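Local coordinates for tetracycline repressor protein class G (Acinetobacter baumannii, PDB 6RX9), which represses the tetracycline resistance gene tetA by binding its operator DNA through a helix-turn-helix region and binds it less tightly once tetracycline is bound, at residues A[23-28]-A[49-54]. Residues are numbered along the deposited sequence; the frame is centred on the assembly and turned at random.
Sequences DSLTTR and RALLDA
Leu25 and Leu51 meet tip to tip, methyl against methyl, with CD2 of Leu25 4.1 Å from CD2 of Leu51. In both leucines CG lies anti to the backbone N (chi1 -176° in Leu25, 176° in Leu51), which extends each side chain toward the other. The same Leu25 CD2 also lies 4.4 Å from Leu52 CD2. Leu52 starts out on the flank of its helix, but the end of its side chain comes nearer. Its CD1 lies 3.9 Å above the guanidinium plane of Arg49, toward the rim. All three leucines are buried, and the contact between them is wholly apolar. The backbones stay well apart, with 9.4 Å between the CA atoms of Leu25 and Leu52.

Polar bonds lie around the leucines. Arg49 NH1 forms a salt bridge with Asp53 OD1 at 2.7 Å, one helical turn on. It meets OD1 on the anti side, 33° out of the carboxylate plane. Arg49 NE adds a weak bond to the same oxygen. Thr26 is the N-cap of helix 27-34, with OG1 accepting from Lys29 N. Lys48 NZ, just ahead of Arg49, reaches across to Leu25 O. Asp23 forms a salt bridge with Arg98.

The contact joins the turn ahead of helix 27-34, where the probable helix-turn-helix motif begins, to helix 48-59. Helix 6-20 packs against both sides: Leu16 touches Leu25, while Ile10 and Ala13 touch Leu51. Together they form part of the hydrophobic core of the N-terminal DNA-binding domain.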
# COMPACT_ATOMS: atom_id res chain seq x y z
N ASP A 23 10.17 -5.88 -13.50
CA ASP A 23 11.64 -5.98 -13.28
C ASP A 23 12.36 -6.24 -14.61
O ASP A 23 13.42 -5.63 -14.82
CB ASP A 23 11.97 -7.03 -12.21
CG ASP A 23 11.48 -6.67 -10.82
OD1 ASP A 23 11.19 -5.48 -10.57
OD2 ASP A 23 11.39 -7.59 -9.97
N SER A 24 11.80 -7.10 -15.47
CA SER A 24 12.41 -7.53 -16.76
C SER A 24 12.08 -6.55 -17.89
O SER A 24 12.71 -6.65 -18.95
CB SER A 24 11.97 -8.93 -17.12
OG SER A 24 12.48 -9.87 -16.19
N LEU A 25 11.11 -5.65 -17.69
CA LEU A 25 10.69 -4.64 -18.70
C LEU A 25 11.85 -3.66 -18.95
O LEU A 25 12.39 -3.13 -17.96
CB LEU A 25 9.44 -3.92 -18.20
CG LEU A 25 8.81 -2.91 -19.16
CD1 LEU A 25 8.45 -3.55 -20.49
CD2 LEU A 25 7.58 -2.27 -18.53
N THR A 26 12.24 -3.46 -20.21
CA THR A 26 13.24 -2.45 -20.64
C THR A 26 12.73 -1.75 -21.90
O THR A 26 11.95 -2.37 -22.65
CB THR A 26 14.63 -3.06 -20.87
OG1 THR A 26 14.63 -3.81 -22.08
CG2 THR A 26 15.08 -3.95 -19.72
N THR A 27 13.17 -0.51 -22.13
CA THR A 27 12.86 0.30 -23.33
C THR A 27 13.42 -0.41 -24.58
O THR A 27 12.78 -0.33 -25.64
CB THR A 27 13.38 1.73 -23.20
OG1 THR A 27 14.79 1.68 -22.94
CG2 THR A 27 12.69 2.51 -22.09
N ARG A 28 14.55 -1.10 -24.45
CA ARG A 28 15.17 -1.85 -25.58
C ARG A 28 14.25 -3.00 -26.01
O ARG A 28 14.04 -3.15 -27.22
CB ARG A 28 16.57 -2.36 -25.20
CG ARG A 28 17.37 -2.87 -26.39
CD ARG A 28 17.47 -1.86 -27.52
NE ARG A 28 18.22 -2.38 -28.65
CZ ARG A 28 19.55 -2.44 -28.72
NH1 ARG A 28 20.12 -2.93 -29.80
NH2 ARG A 28 20.30 -2.02 -27.71
N ARG A 49 11.80 4.84 -16.18
CA ARG A 49 11.01 5.63 -15.19
C ARG A 49 9.86 6.33 -15.92
O ARG A 49 8.71 6.24 -15.43
CB ARG A 49 11.92 6.64 -14.48
CG ARG A 49 11.24 7.47 -13.40
CD ARG A 49 10.60 6.62 -12.31
NE ARG A 49 9.19 6.36 -12.55
CZ ARG A 49 8.45 5.44 -11.91
NH1 ARG A 49 7.17 5.30 -12.21
NH2 ARG A 49 9.00 4.67 -10.99
N ALA A 50 10.14 6.98 -17.05
CA ALA A 50 9.14 7.71 -17.86
C ALA A 50 8.08 6.73 -18.37
O ALA A 50 6.88 7.07 -18.31
CB ALA A 50 9.82 8.44 -19.00
N LEU A 51 8.49 5.54 -18.84
CA LEU A 51 7.58 4.47 -19.33
C LEU A 51 6.66 4.01 -18.19
O LEU A 51 5.43 3.92 -18.43
CB LEU A 51 8.42 3.30 -19.86
CG LEU A 51 7.62 2.08 -20.32
CD1 LEU A 51 6.63 2.45 -21.41
CD2 LEU A 51 8.55 0.97 -20.80
N LEU A 52 7.22 3.74 -17.00
CA LEU A 52 6.44 3.28 -15.82
C LEU A 52 5.39 4.34 -15.44
O LEU A 52 4.26 3.94 -15.12
CB LEU A 52 7.39 3.00 -14.64
CG LEU A 52 8.28 1.77 -14.79
CD1 LEU A 52 9.10 1.55 -13.52
CD2 LEU A 52 7.48 0.53 -15.12
N ASP A 53 5.76 5.63 -15.47
CA ASP A 53 4.83 6.77 -15.21
C ASP A 53 3.62 6.68 -16.15
O ASP A 53 2.48 6.85 -15.66
CB ASP A 53 5.53 8.12 -15.37
CG ASP A 53 6.56 8.44 -14.29
OD1 ASP A 53 6.58 7.75 -13.26
OD2 ASP A 53 7.35 9.39 -14.51
N ALA A 54 3.86 6.44 -17.44
CA ALA A 54 2.81 6.36 -18.49
C ALA A 54 1.94 5.11 -18.27
O ALA A 54 0.71 5.21 -18.46
CB ALA A 54 3.43 6.36 -19.86